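Local coordinates for osmolarity sensor protein EnvZ (Escherichia coli, PDB 5XGA) that senses osmolarity as a membrane histidine kinase, probably relaying signals from its periplasmic domain to its kinase part, at residues 12-17 and 73-78; 18-23 and 45-50; 54-59 and 99-104. One frame throughout, in Å; residues are numbered along the deposited sequence.

Interaction 1. Residues 12-17 and 73-78; sequences QFNKVL and EFLSHQ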
loop_
_atom_site.group_PDB
_atom_site.type_symbol
_atom_site.label_atom_id
_atom_site.label_comp_id
_atom_site.label_asym_id
_atom_site.label_seq_id
_atom_site.Cartn_x
_atom_site.Cartn_y
_atom_site.Cartn_z
ATOM N N GLN A 12 8.829 -1.009 8.123
ATOM C CA GLN A 12 7.702 -0.622 8.970
ATOM C C GLN A 12 6.577 0.006 8.147
ATOM O O GLN A 12 5.389 -0.210 8.423
ATOM C CB GLN A 12 8.170 0.364 10.034
ATOM C CG GLN A 12 7.115 0.744 11.022
ATOM C CD GLN A 12 7.701 1.596 12.114
ATOM O OE1 GLN A 12 8.692 2.299 11.889
ATOM N NE2 GLN A 12 7.118 1.527 13.309
ATOM N N PHE A 13 6.958 0.805 7.149
ATOM C CA PHE A 13 5.976 1.466 6.299
ATOM C C PHE A 13 5.161 0.444 5.526
ATOM O O PHE A 13 3.947 0.577 5.409
ATOM C CB PHE A 13 6.644 2.428 5.333
ATOM C CG PHE A 13 5.674 3.156 4.452
ATOM C CD1 PHE A 13 4.880 4.166 4.961
ATOM C CD2 PHE A 13 5.566 2.839 3.114
ATOM C CE1 PHE A 13 3.994 4.844 4.143
ATOM C CE2 PHE A 13 4.678 3.514 2.293
ATOM C CZ PHE A 13 3.897 4.513 2.807
ATOM N N ASN A 14 5.837 -0.574 4.994
ATOM C CA ASN A 14 5.144 -1.656 4.292
ATOM C C ASN A 14 4.121 -2.355 5.192
ATOM O O ASN A 14 3.020 -2.724 4.745
ATOM C CB ASN A 14 6.165 -2.670 3.754
ATOM C CG ASN A 14 5.590 -3.567 2.685
ATOM O OD1 ASN A 14 5.477 -4.796 2.861
ATOM N ND2 ASN A 14 5.225 -2.966 1.556
ATOM N N LYS A 15 4.482 -2.558 6.457
ATOM C CA LYS A 15 3.566 -3.215 7.392
ATOM C C LYS A 15 2.336 -2.356 7.607
ATOM O O LYS A 15 1.201 -2.845 7.622
ATOM C CB LYS A 15 4.234 -3.485 8.741
ATOM C CG LYS A 15 5.389 -4.464 8.706
ATOM C CD LYS A 15 5.826 -4.844 10.124
ATOM C CE LYS A 15 5.042 -6.051 10.618
ATOM N NZ LYS A 15 5.199 -7.210 9.679
ATOM N N VAL A 16 2.579 -1.065 7.797
ATOM C CA VAL A 16 1.510 -0.095 7.999
ATOM C C VAL A 16 0.600 -0.026 6.783
ATOM O O VAL A 16 -0.623 -0.151 6.885
ATOM C CB VAL A 16 2.087 1.295 8.279
ATOM C CG1 VAL A 16 1.009 2.353 8.093
ATOM C CG2 VAL A 16 2.688 1.331 9.681
ATOM N N LEU A 17 1.217 0.161 5.627
ATOM C CA LEU A 17 0.498 0.214 4.365
ATOM C C LEU A 17 -0.386 -1.017 4.143
ATOM O O LEU A 17 -1.542 -0.905 3.726
ATOM C CB LEU A 17 1.503 0.347 3.229
ATOM C CG LEU A 17 0.965 0.408 1.816
ATOM C CD1 LEU A 17 0.094 1.624 1.655
ATOM C CD2 LEU A 17 2.145 0.437 0.850
ATOM N N GLU A 73 11.082 -8.564 -3.038
ATOM C CA GLU A 73 10.480 -9.882 -2.920
ATOM C C GLU A 73 9.856 -10.073 -1.554
ATOM O O GLU A 73 8.707 -10.502 -1.443
ATOM C CB GLU A 73 11.526 -10.969 -3.193
ATOM C CG GLU A 73 11.022 -12.405 -3.074
ATOM C CD GLU A 73 10.142 -12.843 -4.233
ATOM O OE1 GLU A 73 9.905 -12.035 -5.153
ATOM O OE2 GLU A 73 9.675 -14.006 -4.216
ATOM N N PHE A 74 10.601 -9.754 -0.501
ATOM C CA PHE A 74 10.046 -9.935 0.827
ATOM C C PHE A 74 8.854 -9.005 1.037
ATOM O O PHE A 74 7.804 -9.437 1.508
ATOM C CB PHE A 74 11.095 -9.709 1.914
ATOM C CG PHE A 74 10.552 -9.878 3.298
ATOM C CD1 PHE A 74 10.209 -11.138 3.768
ATOM C CD2 PHE A 74 10.351 -8.780 4.123
ATOM C CE1 PHE A 74 9.685 -11.303 5.046
ATOM C CE2 PHE A 74 9.834 -8.940 5.397
ATOM C CZ PHE A 74 9.499 -10.201 5.856
ATOM N N LEU A 75 9.004 -7.732 0.685
ATOM C CA LEU A 75 7.888 -6.799 0.847
ATOM C C LEU A 75 6.655 -7.276 0.077
ATOM O O LEU A 75 5.527 -7.157 0.560
ATOM C CB LEU A 75 8.275 -5.397 0.383
ATOM C CG LEU A 75 9.436 -4.677 1.085
ATOM C CD1 LEU A 75 9.532 -3.266 0.555
ATOM C CD2 LEU A 75 9.283 -4.674 2.613
ATOM N N SER A 76 6.869 -7.797 -1.132
ATOM C CA SER A 76 5.748 -8.273 -1.941
ATOM C C SER A 76 5.031 -9.449 -1.266
ATOM O O SER A 76 3.806 -9.516 -1.262
ATOM C CB SER A 76 6.225 -8.674 -3.345
ATOM O OG SER A 76 6.855 -7.582 -4.009
ATOM N N HIS A 77 5.787 -10.392 -0.717
ATOM C CA HIS A 77 5.162 -11.531 -0.038
ATOM C C HIS A 77 4.470 -11.085 1.252
ATOM O O HIS A 77 3.352 -11.517 1.560
ATOM C CB HIS A 77 6.194 -12.607 0.273
ATOM C CG HIS A 77 6.445 -13.541 -0.861
ATOM N ND1 HIS A 77 5.698 -14.685 -1.062
ATOM C CD2 HIS A 77 7.351 -13.503 -1.866
ATOM C CE1 HIS A 77 6.138 -15.313 -2.136
ATOM N NE2 HIS A 77 7.139 -14.614 -2.645
ATOM N N GLN A 78 5.146 -10.214 1.997
ATOM C CA GLN A 78 4.594 -9.680 3.236
ATOM C C GLN A 78 3.278 -8.960 2.938
ATOM O O GLN A 78 2.295 -9.128 3.646
ATOM C CB GLN A 78 5.595 -8.735 3.917
ATOM C CG GLN A 78 5.077 -8.131 5.231
ATOM C CD GLN A 78 6.077 -7.200 5.921
ATOM O OE1 GLN A 78 6.449 -7.419 7.077
ATOM N NE2 GLN A 78 6.500 -6.151 5.219
#

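Interaction 2. Residues 18-23 and 45-50; sequences AYEVRM and REIYRE. With CPS (3-[(3-cholamidopropyl)dimethylammonio]-1-propanesulfonate), chain C.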
loop_
_atom_site.group_PDB
_atom_site.type_symbol
_atom_site.label_atom_id
_atom_site.label_comp_id
_atom_site.label_asym_id
_atom_site.label_seq_id
_atom_site.Cartn_x
_atom_site.Cartn_y
_atom_site.Cartn_z
ATOM N N ALA A 18 0.166 -2.191 4.413
ATOM C CA ALA A 18 -0.557 -3.445 4.184
ATOM C C ALA A 18 -1.829 -3.514 5.016
ATOM O O ALA A 18 -2.906 -3.851 4.512
ATOM C CB ALA A 18 0.342 -4.631 4.494
ATOM N N TYR A 19 -1.697 -3.204 6.298
ATOM C CA TYR A 19 -2.834 -3.213 7.207
ATOM C C TYR A 19 -3.914 -2.239 6.775
ATOM O O TYR A 19 -5.094 -2.586 6.747
ATOM C CB TYR A 19 -2.407 -2.884 8.632
ATOM C CG TYR A 19 -3.530 -3.188 9.591
ATOM C CD1 TYR A 19 -4.064 -4.469 9.661
ATOM C CD2 TYR A 19 -4.091 -2.198 10.390
ATOM C CE1 TYR A 19 -5.112 -4.770 10.519
ATOM C CE2 TYR A 19 -5.143 -2.491 11.257
ATOM C CZ TYR A 19 -5.650 -3.780 11.310
ATOM O OH TYR A 19 -6.691 -4.093 12.155
ATOM N N GLU A 20 -3.514 -1.021 6.422
ATOM C CA GLU A 20 -4.475 -0.004 6.012
ATOM C C GLU A 20 -5.098 -0.321 4.657
ATOM O O GLU A 20 -6.292 -0.139 4.476
ATOM C CB GLU A 20 -3.809 1.388 5.989
ATOM C CG GLU A 20 -3.183 1.753 7.325
ATOM C CD GLU A 20 -2.949 3.248 7.507
ATOM O OE1 GLU A 20 -3.324 4.036 6.615
ATOM O OE2 GLU A 20 -2.403 3.636 8.558
ATOM N N VAL A 21 -4.302 -0.795 3.697
ATOM C CA VAL A 21 -4.882 -1.190 2.417
ATOM C C VAL A 21 -5.863 -2.351 2.590
ATOM O O VAL A 21 -6.875 -2.435 1.890
ATOM C CB VAL A 21 -3.813 -1.577 1.414
ATOM C CG1 VAL A 21 -4.453 -2.256 0.205
ATOM C CG2 VAL A 21 -3.050 -0.329 0.993
ATOM N N ARG A 22 -5.565 -3.234 3.531
ATOM C CA ARG A 22 -6.462 -4.347 3.821
ATOM C C ARG A 22 -7.837 -3.803 4.233
ATOM O O ARG A 22 -8.879 -4.309 3.816
ATOM C CB ARG A 22 -5.867 -5.231 4.916
ATOM C CG ARG A 22 -6.597 -6.535 5.105
ATOM C CD ARG A 22 -5.970 -7.353 6.208
ATOM N NE ARG A 22 -6.923 -8.340 6.708
ATOM C CZ ARG A 22 -6.833 -8.922 7.899
ATOM N NH1 ARG A 22 -5.827 -8.624 8.710
ATOM N NH2 ARG A 22 -7.754 -9.801 8.276
ATOM N N MET A 23 -7.831 -2.737 5.028
ATOM C CA MET A 23 -9.067 -2.088 5.447
ATOM C C MET A 23 -9.729 -1.325 4.301
ATOM O O MET A 23 -10.952 -1.298 4.205
ATOM C CB MET A 23 -8.802 -1.143 6.628
ATOM C CG MET A 23 -8.841 -1.802 8.006
ATOM S SD MET A 23 -8.366 -0.642 9.327
ATOM C CE MET A 23 -6.606 -0.535 9.039
ATOM N N ARG A 45 -12.345 6.128 3.831
ATOM C CA ARG A 45 -12.118 7.432 3.219
ATOM C C ARG A 45 -10.893 8.124 3.800
ATOM O O ARG A 45 -10.095 8.699 3.066
ATOM C CB ARG A 45 -13.350 8.324 3.388
ATOM C CG ARG A 45 -14.456 8.035 2.398
ATOM C CD ARG A 45 -15.549 9.088 2.454
ATOM N NE ARG A 45 -16.253 9.078 3.734
ATOM C CZ ARG A 45 -17.361 8.381 3.980
ATOM N NH1 ARG A 45 -17.901 7.623 3.033
ATOM N NH2 ARG A 45 -17.935 8.439 5.178
ATOM N N GLU A 46 -10.727 8.064 5.119
ATOM C CA GLU A 46 -9.608 8.767 5.750
ATOM C C GLU A 46 -8.268 8.058 5.506
ATOM O O GLU A 46 -7.240 8.708 5.318
ATOM C CB GLU A 46 -9.859 8.929 7.248
ATOM C CG GLU A 46 -9.077 10.074 7.872
ATOM C CD GLU A 46 -9.295 11.396 7.149
ATOM O OE1 GLU A 46 -8.408 11.811 6.363
ATOM O OE2 GLU A 46 -10.353 12.023 7.366
ATOM N N ILE A 47 -8.271 6.729 5.515
ATOM C CA ILE A 47 -7.061 5.965 5.168
ATOM C C ILE A 47 -6.559 6.317 3.772
ATOM O O ILE A 47 -5.362 6.558 3.566
ATOM C CB ILE A 47 -7.303 4.438 5.201
ATOM C CG1 ILE A 47 -7.384 3.940 6.644
ATOM C CG2 ILE A 47 -6.165 3.719 4.458
ATOM C CD1 ILE A 47 -7.955 2.502 6.796
ATOM N N TYR A 48 -7.482 6.322 2.815
ATOM C CA TYR A 48 -7.151 6.668 1.436
ATOM C C TYR A 48 -6.495 8.048 1.383
ATOM O O TYR A 48 -5.438 8.214 0.802
ATOM C CB TYR A 48 -8.394 6.639 0.547
ATOM C CG TYR A 48 -8.058 6.682 -0.941
ATOM C CD1 TYR A 48 -7.823 5.510 -1.651
ATOM C CD2 TYR A 48 -7.950 7.892 -1.623
ATOM C CE1 TYR A 48 -7.494 5.538 -2.998
ATOM C CE2 TYR A 48 -7.631 7.931 -2.981
ATOM C CZ TYR A 48 -7.403 6.748 -3.658
ATOM O OH TYR A 48 -7.087 6.761 -5.000
ATOM N N ARG A 49 -7.111 9.037 2.013
ATOM C CA ARG A 49 -6.530 10.376 1.991
ATOM C C ARG A 49 -5.207 10.469 2.734
ATOM O O ARG A 49 -4.230 11.003 2.208
ATOM C CB ARG A 49 -7.521 11.384 2.563
ATOM C CG ARG A 49 -8.713 11.611 1.676
ATOM C CD ARG A 49 -9.542 12.791 2.153
ATOM N NE ARG A 49 -10.953 12.606 1.834
ATOM C CZ ARG A 49 -11.889 12.320 2.734
ATOM N NH1 ARG A 49 -11.568 12.204 4.021
ATOM N NH2 ARG A 49 -13.148 12.161 2.347
ATOM N N GLU A 50 -5.166 9.954 3.956
ATOM C CA GLU A 50 -3.964 10.044 4.777
ATOM C C GLU A 50 -2.776 9.311 4.138
ATOM O O GLU A 50 -1.631 9.735 4.279
ATOM C CB GLU A 50 -4.238 9.489 6.178
ATOM C CG GLU A 50 -3.087 9.663 7.158
ATOM C CD GLU A 50 -2.745 11.126 7.421
ATOM O OE1 GLU A 50 -3.659 11.979 7.365
ATOM O OE2 GLU A 50 -1.555 11.421 7.678
HETATM C C1 CPS C . -15.741 5.761 -0.161
HETATM C C2 CPS C . -14.384 5.132 -0.427
HETATM C C3 CPS C . -13.141 7.007 -1.711
HETATM C C4 CPS C . -12.846 7.600 -3.089
HETATM C C5 CPS C . -12.242 6.616 -4.077
HETATM C C6 CPS C . -12.673 5.195 -3.835
HETATM C C7 CPS C . -11.705 4.438 -4.688
HETATM C C8 CPS C . -12.071 5.154 -5.963
HETATM C C9 CPS C . -12.685 6.501 -5.539
HETATM C C10 CPS C . -10.742 6.830 -3.993
HETATM C C11 CPS C . -13.408 5.674 0.583
HETATM C C12 CPS C . -16.564 5.169 0.982
HETATM C C13 CPS C . -16.732 3.665 0.920
HETATM C C14 CPS C . -15.964 3.109 -0.262
HETATM C C15 CPS C . -14.535 3.607 -0.255
HETATM C C16 CPS C . -13.716 2.775 -1.214
HETATM C C17 CPS C . -13.703 3.418 -2.575
HETATM C C18 CPS C . -12.905 4.693 -2.441
HETATM C C19 CPS C . -13.829 5.654 -1.765
HETATM C C20 CPS C . -12.358 7.586 -6.585
HETATM C C21 CPS C . -12.678 9.023 -6.163
HETATM C C22 CPS C . -12.956 7.295 -7.967
HETATM C C23 CPS C . -12.128 6.440 -8.929
HETATM C C24 CPS C . -12.772 6.334 -10.314
HETATM C C25 CPS C . -10.894 4.956 -11.068
HETATM C C26 CPS C . -9.825 5.291 -12.113
HETATM C C27 CPS C . -10.338 5.123 -13.548
HETATM C C28 CPS C . -8.659 3.451 -13.696
HETATM C C29 CPS C . -10.942 2.821 -13.543
HETATM C C30 CPS C . -10.235 3.863 -15.566
HETATM N N1 CPS C . -12.165 5.640 -11.274
HETATM N N2 CPS C . -10.017 3.805 -14.108
HETATM O O1 CPS C . -13.835 6.870 -10.590
HETATM O O2 CPS C . -18.124 3.375 0.879
HETATM O O3 CPS C . -15.032 3.728 -2.979
HETATM O O4 CPS C . -14.014 8.197 -3.599
#

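Interaction 3. Residues 54-59 and 99-104; sequences SLYSNE and VVWLKT. With CPS (3-[(3-cholamidopropyl)dimethylammonio]-1-propanesulfonate), chain B.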
loop_
_atom_site.group_PDB
_atom_site.type_symbol
_atom_site.label_atom_id
_atom_site.label_comp_id
_atom_site.label_asym_id
_atom_site.label_seq_id
_atom_site.Cartn_x
_atom_site.Cartn_y
_atom_site.Cartn_z
ATOM N N SER A 54 -2.058 7.722 -4.916
ATOM C CA SER A 54 -2.417 8.086 -6.282
ATOM C C SER A 54 -2.606 6.809 -7.071
ATOM O O SER A 54 -1.884 5.834 -6.841
ATOM C CB SER A 54 -1.332 8.949 -6.944
ATOM O OG SER A 54 -1.202 10.195 -6.280
ATOM N N LEU A 55 -3.564 6.816 -7.998
ATOM C CA LEU A 55 -3.812 5.675 -8.884
ATOM C C LEU A 55 -3.316 5.971 -10.290
ATOM O O LEU A 55 -3.664 7.001 -10.867
ATOM C CB LEU A 55 -5.299 5.334 -8.937
ATOM C CG LEU A 55 -5.986 5.067 -7.604
ATOM C CD1 LEU A 55 -7.442 4.658 -7.845
ATOM C CD2 LEU A 55 -5.243 3.976 -6.836
ATOM N N TYR A 56 -2.519 5.055 -10.834
ATOM C CA TYR A 56 -1.898 5.215 -12.150
ATOM C C TYR A 56 -2.286 4.108 -13.118
ATOM O O TYR A 56 -2.339 2.945 -12.738
ATOM C CB TYR A 56 -0.381 5.217 -12.026
ATOM C CG TYR A 56 0.224 6.503 -11.529
ATOM C CD1 TYR A 56 0.044 6.921 -10.216
ATOM C CD2 TYR A 56 1.006 7.281 -12.366
ATOM C CE1 TYR A 56 0.619 8.096 -9.757
ATOM C CE2 TYR A 56 1.580 8.463 -11.918
ATOM C CZ TYR A 56 1.383 8.865 -10.615
ATOM O OH TYR A 56 1.968 10.041 -10.170
ATOM N N SER A 57 -2.528 4.469 -14.375
ATOM C CA SER A 57 -2.582 3.469 -15.440
ATOM C C SER A 57 -1.188 2.900 -15.633
ATOM O O SER A 57 -0.207 3.513 -15.223
ATOM C CB SER A 57 -3.087 4.078 -16.751
ATOM O OG SER A 57 -2.157 5.021 -17.242
ATOM N N ASN A 58 -1.094 1.736 -16.270
ATOM C CA ASN A 58 0.204 1.128 -16.570
ATOM C C ASN A 58 1.122 2.078 -17.331
ATOM O O ASN A 58 2.314 2.205 -17.017
ATOM C CB ASN A 58 0.014 -0.170 -17.368
ATOM C CG ASN A 58 -0.741 -1.221 -16.584
ATOM O OD1 ASN A 58 -0.633 -1.279 -15.360
ATOM N ND2 ASN A 58 -1.518 -2.050 -17.275
ATOM N N GLU A 59 0.557 2.752 -18.326
ATOM C CA GLU A 59 1.330 3.654 -19.177
ATOM C C GLU A 59 1.860 4.838 -18.366
ATOM O O GLU A 59 3.061 5.127 -18.385
ATOM C CB GLU A 59 0.472 4.148 -20.349
ATOM C CG GLU A 59 1.158 5.172 -21.252
ATOM C CD GLU A 59 0.214 5.777 -22.285
ATOM O OE1 GLU A 59 -0.685 5.053 -22.764
ATOM O OE2 GLU A 59 0.368 6.977 -22.611
ATOM N N VAL A 99 9.355 5.769 -2.524
ATOM C CA VAL A 99 7.999 5.744 -3.035
ATOM C C VAL A 99 7.625 4.292 -3.318
ATOM O O VAL A 99 8.327 3.600 -4.059
ATOM C CB VAL A 99 7.862 6.601 -4.299
ATOM C CG1 VAL A 99 6.450 6.500 -4.876
ATOM C CG2 VAL A 99 8.197 8.043 -3.982
ATOM N N VAL A 100 6.545 3.815 -2.705
ATOM C CA VAL A 100 6.115 2.435 -2.913
ATOM C C VAL A 100 5.131 2.371 -4.071
ATOM O O VAL A 100 4.229 3.211 -4.192
ATOM C CB VAL A 100 5.465 1.833 -1.646
ATOM C CG1 VAL A 100 4.800 0.479 -1.968
ATOM C CG2 VAL A 100 6.503 1.692 -0.538
ATOM N N TRP A 101 5.351 1.401 -4.950
ATOM C CA TRP A 101 4.454 1.129 -6.060
ATOM C C TRP A 101 3.859 -0.257 -5.827
ATOM O O TRP A 101 4.597 -1.211 -5.617
ATOM C CB TRP A 101 5.198 1.190 -7.398
ATOM C CG TRP A 101 5.615 2.579 -7.785
ATOM C CD1 TRP A 101 6.772 3.223 -7.440
ATOM C CD2 TRP A 101 4.870 3.493 -8.595
ATOM N NE1 TRP A 101 6.786 4.489 -7.979
ATOM C CE2 TRP A 101 5.629 4.674 -8.699
ATOM C CE3 TRP A 101 3.631 3.424 -9.245
ATOM C CZ2 TRP A 101 5.190 5.779 -9.427
ATOM C CZ3 TRP A 101 3.195 4.518 -9.967
ATOM C CH2 TRP A 101 3.971 5.684 -10.052
ATOM N N LEU A 102 2.532 -0.340 -5.856
ATOM C CA LEU A 102 1.799 -1.531 -5.452
ATOM C C LEU A 102 0.789 -1.908 -6.527
ATOM O O LEU A 102 0.055 -1.050 -7.020
ATOM C CB LEU A 102 1.082 -1.282 -4.110
ATOM C CG LEU A 102 0.038 -2.295 -3.660
ATOM C CD1 LEU A 102 0.696 -3.607 -3.242
ATOM C CD2 LEU A 102 -0.812 -1.747 -2.535
ATOM N N LYS A 103 0.773 -3.186 -6.904
ATOM C CA LYS A 103 -0.258 -3.719 -7.776
ATOM C C LYS A 103 -0.797 -5.006 -7.151
ATOM O O LYS A 103 -0.028 -5.793 -6.595
ATOM C CB LYS A 103 0.294 -3.975 -9.191
ATOM C CG LYS A 103 -0.755 -4.517 -10.158
ATOM C CD LYS A 103 -0.269 -4.544 -11.600
ATOM C CE LYS A 103 -0.532 -3.206 -12.306
ATOM N NZ LYS A 103 -0.273 -3.321 -13.774
ATOM N N THR A 104 -2.112 -5.205 -7.207
ATOM C CA THR A 104 -2.712 -6.415 -6.631
ATOM C C THR A 104 -3.587 -7.139 -7.619
ATOM O O THR A 104 -3.957 -6.590 -8.656
ATOM C CB THR A 104 -3.594 -6.135 -5.394
ATOM O OG1 THR A 104 -4.902 -5.719 -5.822
ATOM C CG2 THR A 104 -2.953 -5.090 -4.459
HETATM C C1 CPS B . -6.562 -1.269 -3.354
HETATM C C2 CPS B . -7.461 -0.301 -4.088
HETATM C C3 CPS B . -9.509 -1.386 -3.029
HETATM C C4 CPS B . -10.905 -1.924 -3.236
HETATM C C5 CPS B . -11.777 -0.934 -3.933
HETATM C C6 CPS B . -11.089 -0.531 -5.210
HETATM C C7 CPS B . -12.082 0.283 -5.984
HETATM C C8 CPS B . -13.374 -0.424 -5.644
HETATM C C9 CPS B . -13.067 -1.441 -4.544
HETATM C C10 CPS B . -12.025 0.211 -2.960
HETATM C C11 CPS B . -7.646 0.893 -3.182
HETATM C C12 CPS B . -6.167 -2.455 -4.214
HETATM C C13 CPS B . -5.443 -1.969 -5.443
HETATM C C14 CPS B . -6.394 -1.094 -6.244
HETATM C C15 CPS B . -6.819 0.096 -5.419
HETATM C C16 CPS B . -7.690 1.023 -6.250
HETATM C C17 CPS B . -9.130 0.530 -6.381
HETATM C C18 CPS B . -9.727 0.110 -5.022
HETATM C C19 CPS B . -8.849 -0.892 -4.309
HETATM C C20 CPS B . -14.288 -1.683 -3.631
HETATM C C21 CPS B . -14.022 -2.496 -2.361
HETATM C C22 CPS B . -15.457 -2.282 -4.407
HETATM C C23 CPS B . -16.810 -2.300 -3.715
HETATM C C24 CPS B . -17.923 -2.242 -4.755
HETATM C C25 CPS B . -19.750 -0.942 -5.778
HETATM C C26 CPS B . -20.404 0.453 -5.749
HETATM C C27 CPS B . -21.487 0.688 -6.818
HETATM C C28 CPS B . -23.113 1.725 -5.415
HETATM C C29 CPS B . -21.376 3.047 -6.352
HETATM C C30 CPS B . -23.022 2.211 -7.846
HETATM N N1 CPS B . -18.650 -1.124 -4.819
HETATM N N2 CPS B . -22.276 1.918 -6.604
HETATM O O1 CPS B . -18.167 -3.183 -5.500
HETATM O O2 CPS B . -4.950 -3.096 -6.167
HETATM O O3 CPS B . -9.212 -0.491 -7.375
HETATM O O4 CPS B . -10.805 -3.064 -4.049
#

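Interaction 1. Residues 12-17 and 73-78
Gln78 lies between Asn14 and Lys15 and offers each of them the half of its amide that matches. Its CG stands anti to the backbone N (chi1 180°), and the extended chain carries the amide across the gap between two helical segments whose axes, 10.3 Å apart at closest, diverge by 22°. On the way, CB and CG pass Asn14 OD1 at the limit of contact. CD brings the split: Gln78 NE2 donates to Asn14 OD1 at 2.9 Å, in the plane of the Asn14 carbonyl and on a lone pair, with the two amides turned only 25° from each other. Gln78 OE1 instead accepts from Lys15 NZ, also at 2.9 Å, the ammonium standing above the plane of the Gln78 carbonyl. Lys15 reaches it by bending at chi3 and chi4. Leu75 packs beside Asn14, its CD2 3.9 Å from Asn14 CG, and Val89 of strand 87-92 touches both side chains. A leucine in place of Gln78 would probably leave Asn14 OD1 without its donor and Lys15 NZ without this acceptor. The match is incomplete: Asn14 ND2 is buried with no partner, and the bridge, which satisfies only OD1, probably repays part of the cost of burying Asn14.

Interaction 2. Residues 18-23 and 45-50
Ile47 pushes both of its branches against helix 10-24, touching Glu20 with one and Met23 with the other. The CG2 methyl, anti to the backbone N, lies against the flank of Glu20, 3.7 Å from Glu20 CB and slightly closer, 3.6 Å, to Glu20 OE1. On the longer branch CG1, anti to the carbonyl carbon (chi1 -75°), sends CD1 to within 3.7 Å of Met23 CB. Met23, bent at chi3, crosses Ile47 at about a right angle and also brings SD and CE near that methyl. No hydrogen bond joins the two segments, so the contact is made by van der Waals packing, apolar at Met23, with a carboxylate oxygen at its border. One shell further out, Leu24, at the end of helix 10-24, packs on both Ile47 and Tyr48. Tyr48 points away from segment 18-23, and one face of its ring receives the C10 methyl of a bound CHAPS molecule, which approaches Tyr48 CZ to 3.4 Å. Arg45 meets the same steroid through its aliphatic part, Arg45 CG being 3.2 Å from C11. Helix 41-51 thus packs on helix 10-24 while also lining a detergent site, in an alpha/beta sensor domain built round a five-stranded antiparallel sheet.

Interaction 3. Residues 54-59 and 99-104
One face of the Tyr56 ring receives the edge of Trp101: the indole's six-membered ring stands with CH2 over the centre of the phenol, 3.9 Å above its plane. With the planes 71° apart and the centroids separated by 5.1 Å, this is a T-shaped (edge-to-face) stack. It spans strand 110-115, which lies between strands 54-57 and 99-104 in the five-stranded antiparallel sheet of the domain, and Ala61 of helix 58-64 touches both rings. Trp101 CZ3 completes the edge, 3.9 Å from Tyr56 CG. At the other end of the indole, NE1 donates to Glu92 OE2, which probably fixes the rotation of the ring.

Further along, Asn58 and Lys103 bridge the same intervening strand. Lys103 leaves the backbone with CG anti to N, and the bend at chi3 (-87°) turns NZ toward Asn58, where it donates to Asn58 OD1 at 2.6 Å, tilted from the carbonyl plane. Pro108 O takes a second bond from this ammonium, which is therefore held by two carbonyl oxygens. Both segments also meet a bound CHAPS. Leu55 supplies apolar contact, its CD2 3.9 Å from C16 of the steroid. Thr104 supplies the polar one: its OG1, also hydrogen-bonded to Leu106 N, shares a hydrogen bond of 2.6 Å with the ligand hydroxyl O2, while Thr104 CG2 lies 3.3 Å from that same oxygen.

The three contacts illustrate how one long helix can tie a small domain together. Interactions 1 and 2 use successive parts of helix 10-24, their centres about 14 Å apart, and meet different helices. Interaction 3 lies largely on the sheet, which the helix packs against: Phe13 CE2 touches Val100 CG2 at 3.8 Å, and Leu17 CD2 touches Val100 CG1 at 3.9 Å. Between interactions 2 and 3 the link is Tyr48, whose OH is 3.3 Å from Leu55 CG. These two residues border separate CHAPS molecules, so interactions 2 and 3 share the detergent-binding side, whereas in interaction 1 the Asn14 side chain is about 13 Å from a bound CHAPS.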